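Local coordinates for protein adenine phosphoribosyltransferase, putative (Trypanosoma brucei brucei, PDB 5VN4) that probably catalyses the salvage of adenine to AMP, transferring a phosphoribosyl group from PRPP to the base and releasing pyrophosphate, and works as a homodimer, at residues R90-G95 with I153-I157; V107-A112 with E135-V139; P124-E128 with A158-T162. One frame throughout, in Å; residues are numbered along the deposited sequence.

Interaction 1: R90-G95 with I153-I157; sequences RGFLLG and IDDVI. With HSX (5-O-phosphono-alpha-D-ribofuranose), chain D; PPV (pyrophosphate), chain E; ADE (adenine), chain C.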
loop_
_atom_site.group_PDB
_atom_site.type_symbol
_atom_site.label_atom_id
_atom_site.label_comp_id
_atom_site.label_asym_id
_atom_site.label_seq_id
_atom_site.Cartn_x
_atom_site.Cartn_y
_atom_site.Cartn_z
ATOM N N ARG A 90 -2.596 -0.979 4.709
ATOM C CA ARG A 90 -3.401 -1.878 3.892
ATOM C C ARG A 90 -4.338 -1.139 2.944
ATOM O O ARG A 90 -4.629 -1.648 1.858
ATOM C CB ARG A 90 -4.112 -2.900 4.776
ATOM C CG ARG A 90 -3.115 -3.889 5.401
ATOM C CD ARG A 90 -3.814 -4.986 6.169
ATOM N NE ARG A 90 -3.772 -4.769 7.605
ATOM C CZ ARG A 90 -4.713 -5.185 8.446
ATOM N NH1 ARG A 90 -5.809 -5.792 7.989
ATOM N NH2 ARG A 90 -4.558 -4.992 9.745
ATOM N N GLY A 91 -4.792 0.066 3.304
ATOM C CA GLY A 91 -5.533 0.871 2.348
ATOM C C GLY A 91 -4.716 1.224 1.117
ATOM O O GLY A 91 -5.275 1.430 0.030
ATOM N N PHE A 92 -3.385 1.287 1.267
ATOM C CA PHE A 92 -2.491 1.530 0.138
ATOM C C PHE A 92 -2.621 0.457 -0.930
ATOM O O PHE A 92 -2.308 0.712 -2.096
ATOM C CB PHE A 92 -1.035 1.523 0.616
ATOM C CG PHE A 92 -0.605 2.760 1.377
ATOM C CD1 PHE A 92 -1.494 3.771 1.725
ATOM C CD2 PHE A 92 0.729 2.904 1.727
ATOM C CE1 PHE A 92 -1.049 4.904 2.401
ATOM C CE2 PHE A 92 1.179 4.028 2.404
ATOM C CZ PHE A 92 0.287 5.031 2.748
ATOM N N LEU A 93 -3.039 -0.753 -0.549
ATOM C CA LEU A 93 -3.150 -1.870 -1.482
ATOM C C LEU A 93 -4.353 -1.755 -2.404
ATOM O O LEU A 93 -4.384 -2.420 -3.451
ATOM C CB LEU A 93 -3.278 -3.172 -0.695
ATOM C CG LEU A 93 -2.056 -3.551 0.143
ATOM C CD1 LEU A 93 -2.411 -4.591 1.196
ATOM C CD2 LEU A 93 -0.950 -4.073 -0.772
ATOM N N LEU A 94 -5.336 -0.932 -2.045
ATOM C CA LEU A 94 -6.618 -0.888 -2.734
ATOM C C LEU A 94 -6.868 0.421 -3.468
ATOM O O LEU A 94 -7.448 0.411 -4.553
ATOM C CB LEU A 94 -7.760 -1.135 -1.734
ATOM C CG LEU A 94 -7.665 -2.421 -0.911
ATOM C CD1 LEU A 94 -8.774 -2.478 0.145
ATOM C CD2 LEU A 94 -7.705 -3.646 -1.820
ATOM N N GLY A 95 -6.478 1.557 -2.891
ATOM C CA GLY A 95 -6.785 2.854 -3.458
ATOM C C GLY A 95 -6.184 3.145 -4.824
ATOM O O GLY A 95 -6.886 3.588 -5.740
ATOM N N ILE A 153 -10.596 5.192 1.971
ATOM C CA ILE A 153 -10.555 3.757 1.700
ATOM C C ILE A 153 -9.573 3.048 2.629
ATOM O O ILE A 153 -8.477 3.551 2.911
ATOM C CB ILE A 153 -10.281 3.443 0.209
ATOM C CG1 ILE A 153 -10.498 1.954 -0.089
ATOM C CG2 ILE A 153 -8.877 3.889 -0.214
ATOM C CD1 ILE A 153 -10.620 1.639 -1.571
ATOM N N ASP A 154 -9.987 1.877 3.114
ATOM C CA ASP A 154 -9.150 0.988 3.909
ATOM C C ASP A 154 -9.546 -0.442 3.562
ATOM O O ASP A 154 -10.496 -0.668 2.809
ATOM C CB ASP A 154 -9.334 1.276 5.399
ATOM C CG ASP A 154 -8.086 1.006 6.209
ATOM O OD1 ASP A 154 -7.128 0.409 5.660
ATOM O OD2 ASP A 154 -8.066 1.422 7.391
ATOM N N ASP A 155 -8.829 -1.422 4.122
ATOM C CA ASP A 155 -9.274 -2.799 3.913
ATOM C C ASP A 155 -10.413 -3.178 4.861
ATOM O O ASP A 155 -11.506 -3.546 4.416
ATOM C CB ASP A 155 -8.113 -3.809 3.907
ATOM C CG ASP A 155 -7.465 -4.014 5.265
ATOM O OD1 ASP A 155 -7.375 -3.048 6.058
ATOM O OD2 ASP A 155 -7.000 -5.157 5.510
ATOM N N VAL A 156 -10.188 -3.062 6.169
ATOM C CA VAL A 156 -11.142 -3.493 7.188
ATOM C C VAL A 156 -11.670 -2.267 7.915
ATOM O O VAL A 156 -10.903 -1.365 8.262
ATOM C CB VAL A 156 -10.468 -4.450 8.192
ATOM C CG1 VAL A 156 -11.445 -4.842 9.311
ATOM C CG2 VAL A 156 -9.938 -5.687 7.482
ATOM N N ILE A 157 -12.976 -2.251 8.165
ATOM C CA ILE A 157 -13.596 -1.333 9.118
ATOM C C ILE A 157 -14.120 -2.174 10.271
ATOM O O ILE A 157 -14.992 -3.033 10.077
ATOM C CB ILE A 157 -14.706 -0.486 8.477
ATOM C CG1 ILE A 157 -14.135 0.354 7.321
ATOM C CG2 ILE A 157 -15.333 0.421 9.544
ATOM C CD1 ILE A 157 -15.151 1.072 6.504
HETATM C C1 HSX D . -6.196 -2.266 10.728
HETATM O O4 HSX D . -7.107 -1.587 11.609
HETATM C C2 HSX D . -6.904 -2.229 9.387
HETATM O O2 HSX D . -5.990 -2.370 8.292
HETATM C C3 HSX D . -7.606 -0.888 9.420
HETATM O O3 HSX D . -6.687 0.185 9.136
HETATM C C4 HSX D . -8.026 -0.775 10.878
HETATM C C5 HSX D . -9.463 -1.238 11.122
HETATM O O5 HSX D . -9.747 -1.279 12.523
HETATM P "P'" HSX D . -10.641 -0.132 13.238
HETATM O O1X HSX D . -9.805 1.129 13.361
HETATM O O2X HSX D . -11.871 0.055 12.392
HETATM O O3X HSX D . -10.954 -0.761 14.581
HETATM O O1 HSX D . -4.960 -1.542 10.663
HETATM O O11 PPV E . -2.883 -2.029 12.391
HETATM P P1 PPV E . -1.645 -1.691 11.584
HETATM O O21 PPV E . -0.376 -2.305 12.126
HETATM O O31 PPV E . -1.557 -0.216 11.257
HETATM O OPP PPV E . -1.940 -2.416 10.169
HETATM P P2 PPV E . -1.280 -2.249 8.702
HETATM O O12 PPV E . -1.390 -3.696 8.297
HETATM O O22 PPV E . -2.205 -1.275 7.994
HETATM O O32 PPV E . 0.146 -1.771 8.822
HETATM N N9 ADE C . -8.061 -4.657 11.495
HETATM C C8 ADE C . -8.879 -4.449 12.562
HETATM N N7 ADE C . -9.544 -5.520 12.936
HETATM C C5 ADE C . -9.136 -6.494 12.046
HETATM C C6 ADE C . -9.479 -7.861 11.905
HETATM N N6 ADE C . -10.357 -8.502 12.701
HETATM N N1 ADE C . -8.882 -8.550 10.911
HETATM C C2 ADE C . -8.011 -7.908 10.118
HETATM N N3 ADE C . -7.608 -6.640 10.157
HETATM C C4 ADE C . -8.219 -5.978 11.151
HETATM O O HOH W 1 -4.609 0.366 6.532
#
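Arg90 and Asp155 form a buried salt bridge between two ligand-binding segments of the type I phosphoribosyltransferase fold, which meet beyond the ends of neighbouring parallel strands. Residues 90-95 lie between strand 83-87 and helix 95-102, whereas 153-157 carry on from strand 149-153 and hold the paired acids of the PRPP signature motif. Arg90 NH1 donates to Asp155 OD2 at 2.8 Å, using the syn lone pair of that oxygen. The guanidinium and carboxylate planes nevertheless stand 82° apart and OD2 is tilted from the guanidinium plane, making this a bridge through one nitrogen rather than a two-pronged pairing.

The in-plane edge of the arginine serves the ligands. NE of Arg90 reaches pyrophosphate O12 at 2.7 Å, while its NH1 gives a nearly straight bond of 2.9 Å to adenine N3. Ribose O2 rests over the centre of one guanidinium face, 3.1 Å above the plane. A bend at chi3 (-102°) turns the group in among ribose, pyrophosphate and adenine.

Asp155 divides its carboxylate: while OD2 takes the arginine, OD1 accepts the ribose O2 hydroxyl at 2.7 Å. Its neighbour Asp154 receives the other sugar hydroxyl, O3, on OD2 at 2.5 Å, and a water links OD1 of Asp154 to the backbone N of Gly91. These acids therefore read the ribose diol, and the bridge to Asp155 may fix the arginine that meets base and pyrophosphate.

The backbones come close here, the CA atoms of Gly91 and Asp154 being 3.9 Å apart, at a glycine that puts no side chain between them. Behind the polar site the packing turns apolar: Leu94 sets CB against Ile153 CD1 at 4.0 Å and lays its CD1 methyl against the carbonyl O of Asp154 and the CA of Asp155.

Interaction 2: V107-A112 with E135-V139; sequences VLIRKA and ECMTV. With MG (magnesium ion), chain F; PPV (pyrophosphate), chain I; PPV (pyrophosphate), chain E.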
loop_
_atom_site.group_PDB
_atom_site.type_symbol
_atom_site.label_atom_id
_atom_site.label_comp_id
_atom_site.label_asym_id
_atom_site.label_seq_id
_atom_site.Cartn_x
_atom_site.Cartn_y
_atom_site.Cartn_z
ATOM N N VAL A 107 -4.237 10.004 -2.281
ATOM C CA VAL A 107 -3.616 10.773 -1.207
ATOM C C VAL A 107 -3.345 9.837 -0.033
ATOM O O VAL A 107 -4.223 9.062 0.369
ATOM C CB VAL A 107 -4.533 11.933 -0.782
ATOM C CG1 VAL A 107 -3.983 12.657 0.437
ATOM C CG2 VAL A 107 -4.742 12.897 -1.943
ATOM N N LEU A 108 -2.140 9.916 0.526
ATOM C CA LEU A 108 -1.721 9.019 1.597
ATOM C C LEU A 108 -2.135 9.556 2.959
ATOM O O LEU A 108 -1.837 10.704 3.301
ATOM C CB LEU A 108 -0.201 8.841 1.582
ATOM C CG LEU A 108 0.462 8.538 0.244
ATOM C CD1 LEU A 108 1.934 8.251 0.463
ATOM C CD2 LEU A 108 -0.232 7.381 -0.439
ATOM N N ILE A 109 -2.792 8.719 3.752
ATOM C CA ILE A 109 -2.974 8.983 5.174
ATOM C C ILE A 109 -1.998 8.077 5.907
ATOM O O ILE A 109 -2.058 6.847 5.763
ATOM C CB ILE A 109 -4.418 8.724 5.624
ATOM C CG1 ILE A 109 -5.379 9.636 4.866
ATOM C CG2 ILE A 109 -4.544 8.912 7.142
ATOM C CD1 ILE A 109 -6.817 9.449 5.243
ATOM N N ARG A 110 -1.069 8.668 6.660
ATOM C CA ARG A 110 0.062 7.907 7.162
ATOM C C ARG A 110 0.218 8.035 8.665
ATOM O O ARG A 110 -0.155 9.044 9.272
ATOM C CB ARG A 110 1.371 8.296 6.470
ATOM C CG ARG A 110 1.355 8.036 4.969
ATOM C CD ARG A 110 2.741 7.715 4.436
ATOM N NE ARG A 110 3.172 6.418 4.939
ATOM C CZ ARG A 110 4.329 5.832 4.663
ATOM N NH1 ARG A 110 5.219 6.408 3.867
ATOM N NH2 ARG A 110 4.593 4.653 5.198
ATOM N N LYS A 111 0.801 6.994 9.254
ATOM C CA LYS A 111 1.158 7.030 10.657
ATOM C C LYS A 111 2.246 8.085 10.869
ATOM O O LYS A 111 2.737 8.709 9.919
ATOM C CB LYS A 111 1.486 5.611 11.137
ATOM C CG LYS A 111 0.285 4.648 10.963
ATOM C CD LYS A 111 0.649 3.157 11.054
ATOM C CE LYS A 111 0.326 2.415 9.746
ATOM N NZ LYS A 111 0.658 0.944 9.758
ATOM N N ALA A 112 2.628 8.322 12.119
ATOM C CA ALA A 112 3.535 9.437 12.378
ATOM C C ALA A 112 4.924 9.183 11.784
ATOM O O ALA A 112 5.336 8.042 11.558
ATOM C CB ALA A 112 3.637 9.723 13.878
ATOM N N GLU A 135 0.192 7.628 18.837
ATOM C CA GLU A 135 0.103 7.477 17.389
ATOM C C GLU A 135 -1.129 8.183 16.835
ATOM O O GLU A 135 -2.248 7.981 17.316
ATOM C CB GLU A 135 0.067 5.995 17.011
ATOM C CG GLU A 135 1.298 5.201 17.435
ATOM C CD GLU A 135 2.596 5.756 16.867
ATOM O OE1 GLU A 135 3.659 5.519 17.480
ATOM O OE2 GLU A 135 2.563 6.424 15.810
ATOM N N CYS A 136 -0.915 9.005 15.810
ATOM C CA CYS A 136 -1.972 9.689 15.083
ATOM C C CYS A 136 -1.799 9.393 13.601
ATOM O O CYS A 136 -0.747 8.921 13.160
ATOM C CB CYS A 136 -1.902 11.210 15.287
ATOM S SG CYS A 136 -1.906 11.763 17.003
ATOM N N MET A 137 -2.845 9.672 12.826
ATOM C CA MET A 137 -2.735 9.684 11.373
ATOM C C MET A 137 -2.449 11.099 10.893
ATOM O O MET A 137 -2.830 12.084 11.536
ATOM C CB MET A 137 -4.024 9.185 10.719
ATOM C CG MET A 137 -4.271 7.694 10.903
ATOM S SD MET A 137 -3.008 6.704 10.074
ATOM C CE MET A 137 -3.514 5.051 10.553
ATOM N N THR A 138 -1.770 11.192 9.752
ATOM C CA THR A 138 -1.406 12.477 9.175
ATOM C C THR A 138 -1.698 12.475 7.679
ATOM O O THR A 138 -1.809 11.423 7.047
ATOM C CB THR A 138 0.071 12.829 9.415
ATOM O OG1 THR A 138 0.899 11.823 8.820
ATOM C CG2 THR A 138 0.375 12.926 10.907
ATOM N N VAL A 139 -1.805 13.679 7.119
ATOM C CA VAL A 139 -1.993 13.872 5.683
ATOM C C VAL A 139 -1.248 15.136 5.279
ATOM O O VAL A 139 -1.107 16.074 6.071
ATOM C CB VAL A 139 -3.498 13.923 5.313
ATOM C CG1 VAL A 139 -4.141 15.236 5.764
ATOM C CG2 VAL A 139 -3.705 13.665 3.832
HETATM MG MG MG F . 0.093 -0.777 10.498
HETATM O O11 PPV I . 10.438 2.271 7.174
HETATM P P1 PPV I . 9.981 3.405 6.286
HETATM O O21 PPV I . 11.086 4.109 5.537
HETATM O O31 PPV I . 8.986 4.346 6.920
HETATM O OPP PPV I . 9.172 2.663 5.112
HETATM P P2 PPV I . 7.684 3.059 4.635
HETATM O O12 PPV I . 7.626 2.233 3.365
HETATM O O22 PPV I . 7.738 4.561 4.425
HETATM O O32 PPV I . 6.768 2.619 5.750
HETATM O O11 PPV E . -2.883 -2.029 12.391
HETATM P P1 PPV E . -1.645 -1.691 11.584
HETATM O O21 PPV E . -0.376 -2.305 12.126
HETATM O O31 PPV E . -1.557 -0.216 11.257
HETATM O OPP PPV E . -1.940 -2.416 10.169
HETATM P P2 PPV E . -1.280 -2.249 8.702
HETATM O O12 PPV E . -1.390 -3.696 8.297
HETATM O O22 PPV E . -2.205 -1.275 7.994
HETATM O O32 PPV E . 0.146 -1.771 8.822
#
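Arg110 and Thr138 pair in a single antiparallel, hydrogen-bonded bridge between segments whose directions differ by 151°. Arg110 N donates to Thr138 O at 2.9 Å, and Thr138 N returns a bond of 2.7 Å to Arg110 O. That carbonyl has a second donor, Thr138 OG1 at 3.0 Å, which chi1 of 60° brings above the carbonyl plane while the backbone N-H lies in it.

Apolar side chains close the contact on the face covered by Leu169 of helix 161-172. CG2 of Ile109 meets CB of Met137 at 3.6 Å, the chains crossing at about a right angle; farther along, a methyl contact joins CG1 of Val107 to CG2 of Val139. Met137 bends at chi2 and runs beside Lys111, pointing the same way, its CE 3.8 Å from the lysine CG.

The charged ends leave the bridge for the pyrophosphates. Arg110 is held by a salt bridge from NE to Asp88 and sends NH2 to O32 of the pyrophosphate in the second subunit's site at 3.0 Å. Lys111, bent at chi3, reaches the pyrophosphate of its own subunit, where a magnesium ion is modelled 2.0 Å from NZ and beside Lys114 of the second subunit; lysine nitrogens are unusual magnesium ligands, which leaves this assignment doubtful. Adjacent residues thus supply cationic groups to both active sites of the homodimer, consistent with pyrophosphate being bound across the subunit interface.

Interaction 3: P124-E128 with A158-T162; sequences PYTKE and ATGGT. With HSX (5-O-phosphono-alpha-D-ribofuranose), chain D; ADE (adenine), chain C; PPV (pyrophosphate), chain E.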
loop_
_atom_site.group_PDB
_atom_site.type_symbol
_atom_site.label_atom_id
_atom_site.label_comp_id
_atom_site.label_asym_id
_atom_site.label_seq_id
_atom_site.Cartn_x
_atom_site.Cartn_y
_atom_site.Cartn_z
ATOM N N PRO A 124 -5.104 11.252 18.487
ATOM C CA PRO A 124 -4.622 9.869 18.621
ATOM C C PRO A 124 -5.733 8.869 18.326
ATOM O O PRO A 124 -6.877 9.029 18.765
ATOM C CB PRO A 124 -4.168 9.799 20.085
ATOM C CG PRO A 124 -3.803 11.217 20.420
ATOM C CD PRO A 124 -4.836 12.045 19.701
ATOM N N TYR A 125 -5.406 7.846 17.545
ATOM C CA TYR A 125 -6.414 6.909 17.074
ATOM C C TYR A 125 -6.497 5.678 17.972
ATOM O O TYR A 125 -5.639 5.423 18.820
ATOM C CB TYR A 125 -6.189 6.517 15.608
ATOM C CG TYR A 125 -4.873 5.834 15.281
ATOM C CD1 TYR A 125 -4.629 4.514 15.655
ATOM C CD2 TYR A 125 -3.893 6.497 14.555
ATOM C CE1 TYR A 125 -3.430 3.885 15.331
ATOM C CE2 TYR A 125 -2.698 5.883 14.230
ATOM C CZ TYR A 125 -2.469 4.578 14.619
ATOM O OH TYR A 125 -1.277 3.972 14.283
ATOM N N THR A 126 -7.573 4.921 17.779
ATOM C CA THR A 126 -7.720 3.592 18.347
ATOM C C THR A 126 -8.146 2.644 17.232
ATOM O O THR A 126 -8.667 3.069 16.196
ATOM C CB THR A 126 -8.740 3.573 19.498
ATOM O OG1 THR A 126 -10.041 3.916 19.005
ATOM C CG2 THR A 126 -8.341 4.566 20.595
ATOM N N LYS A 127 -7.888 1.350 17.438
ATOM C CA LYS A 127 -8.311 0.302 16.515
ATOM C C LYS A 127 -8.884 -0.845 17.334
ATOM O O LYS A 127 -8.734 -0.884 18.557
ATOM C CB LYS A 127 -7.138 -0.218 15.662
ATOM C CG LYS A 127 -6.416 0.822 14.800
ATOM C CD LYS A 127 -5.209 0.169 14.130
ATOM C CE LYS A 127 -4.554 1.054 13.072
ATOM N NZ LYS A 127 -5.370 1.164 11.834
ATOM N N GLU A 128 -9.504 -1.820 16.648
ATOM C CA GLU A 128 -10.021 -2.998 17.348
ATOM C C GLU A 128 -8.976 -3.579 18.296
ATOM O O GLU A 128 -9.300 -4.015 19.411
ATOM C CB GLU A 128 -10.478 -4.066 16.339
ATOM C CG GLU A 128 -11.168 -5.271 17.001
ATOM C CD GLU A 128 -11.474 -6.439 16.063
ATOM O OE1 GLU A 128 -11.111 -6.400 14.872
ATOM O OE2 GLU A 128 -12.088 -7.421 16.530
ATOM N N ALA A 158 -13.549 -1.961 11.460
ATOM C CA ALA A 158 -13.897 -2.736 12.638
ATOM C C ALA A 158 -14.555 -1.777 13.622
ATOM O O ALA A 158 -15.758 -1.494 13.486
ATOM C CB ALA A 158 -12.662 -3.478 13.168
ATOM N N THR A 159 -13.822 -1.224 14.592
ATOM C CA THR A 159 -14.416 -0.249 15.501
ATOM C C THR A 159 -14.691 1.091 14.828
ATOM O O THR A 159 -15.454 1.897 15.376
ATOM C CB THR A 159 -13.499 0.022 16.694
ATOM O OG1 THR A 159 -12.310 0.701 16.252
ATOM C CG2 THR A 159 -13.139 -1.251 17.419
ATOM N N GLY A 160 -14.079 1.370 13.680
ATOM C CA GLY A 160 -14.210 2.677 13.073
ATOM C C GLY A 160 -13.285 3.728 13.639
ATOM O O GLY A 160 -13.374 4.895 13.225
ATOM N N GLY A 161 -12.382 3.356 14.548
ATOM C CA GLY A 161 -11.416 4.321 15.053
ATOM C C GLY A 161 -10.487 4.849 13.975
ATOM O O GLY A 161 -10.193 6.045 13.924
ATOM N N THR A 162 -10.009 3.972 13.098
ATOM C CA THR A 162 -9.137 4.439 12.026
ATOM C C THR A 162 -9.888 5.388 11.103
ATOM O O THR A 162 -9.388 6.466 10.763
ATOM C CB THR A 162 -8.554 3.247 11.259
ATOM O OG1 THR A 162 -7.861 2.393 12.182
ATOM C CG2 THR A 162 -7.584 3.721 10.163
HETATM C C1 HSX D . -6.196 -2.266 10.728
HETATM O O4 HSX D . -7.107 -1.587 11.609
HETATM C C2 HSX D . -6.904 -2.229 9.387
HETATM O O2 HSX D . -5.990 -2.370 8.292
HETATM C C3 HSX D . -7.606 -0.888 9.420
HETATM O O3 HSX D . -6.687 0.185 9.136
HETATM C C4 HSX D . -8.026 -0.775 10.878
HETATM C C5 HSX D . -9.463 -1.238 11.122
HETATM O O5 HSX D . -9.747 -1.279 12.523
HETATM P "P'" HSX D . -10.641 -0.132 13.238
HETATM O O1X HSX D . -9.805 1.129 13.361
HETATM O O2X HSX D . -11.871 0.055 12.392
HETATM O O3X HSX D . -10.954 -0.761 14.581
HETATM O O1 HSX D . -4.960 -1.542 10.663
HETATM N N9 ADE C . -8.061 -4.657 11.495
HETATM C C8 ADE C . -8.879 -4.449 12.562
HETATM N N7 ADE C . -9.544 -5.520 12.936
HETATM C C5 ADE C . -9.136 -6.494 12.046
HETATM C C6 ADE C . -9.479 -7.861 11.905
HETATM N N6 ADE C . -10.357 -8.502 12.701
HETATM N N1 ADE C . -8.882 -8.550 10.911
HETATM C C2 ADE C . -8.011 -7.908 10.118
HETATM N N3 ADE C . -7.608 -6.640 10.157
HETATM C C4 ADE C . -8.219 -5.978 11.151
HETATM O O11 PPV E . -2.883 -2.029 12.391
HETATM P P1 PPV E . -1.645 -1.691 11.584
HETATM O O21 PPV E . -0.376 -2.305 12.126
HETATM O O31 PPV E . -1.557 -0.216 11.257
HETATM O OPP PPV E . -1.940 -2.416 10.169
HETATM P P2 PPV E . -1.280 -2.249 8.702
HETATM O O12 PPV E . -1.390 -3.696 8.297
HETATM O O22 PPV E . -2.205 -1.275 7.994
HETATM O O32 PPV E . 0.146 -1.771 8.822
HETATM O O HOH W 2 -11.216 1.614 18.570
#
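Lys127 and Thr162 meet beside the bound ribose 5-phosphate, the threonine at its phosphate and the lysine at its sugar oxygens, their side chains crossing at a slant. The lysine leaves its backbone pointing away from 158-162, but a bend at chi4 (-73°) brings NZ back to donate to Thr162 OG1 at 2.8 Å. That hydroxyl passes its own hydrogen bond to phosphate O1X at 2.6 Å, while Lys127 NZ also bonds ribose O1 at 3.0 Å.

Thr159 points toward 124-128, its CG2 methyl packed on CA of Glu128 at 3.6 Å and its OG1 turned to the phosphate, donating to O3X at 2.6 Å, an oxygen that also receives the backbone N of Glu128. The same OG1 accepts from Gly161 N in an ST turn, and a water spans it and Thr126 OG1. Glu128 stretches out fully, CG anti to the backbone N (chi1 -174°), passing the methyl of Ala158 so that OE1 lies beside the N6/N7 edge of adenine, accepting from N6 at 3.1 Å and 2.6 Å from N7.

Backbone N-H groups of Ala158, Thr159, Gly160 and Thr162 complete the phosphate cradle of the PRPP signature motif. Gly161 CA makes a CA-H...O contact of 3.2 Å with Thr126 O. Here the loop between strands 119-121 and 138-140 lies against the start of helix 161-172, which follows strand 156-157, with Gly160 at the N-cap.

All three contacts lie within one phosphoribosyltransferase domain, their centres 13 to 14 Å apart around the bound ligands. Along the chain the order is 90-95, 107-112, 124-128, 135-139, 153-157 and 158-162: both segments of interaction 2 fall between those of interaction 1, whereas interaction 3 alternates with each of the others. Interactions 1 and 2 reach the same central sheet, and Phe92 packs on Leu108 and Arg110. Strand 156-157 leads from interaction 1 directly to helix 161-172 of interaction 3, while Tyr125 packs against Lys111 and Cys136 of interaction 2. All three touch the same pyrophosphate, with sugar and base gripped by interactions 1 and 3 and the dimer partner approached by 1 and 2.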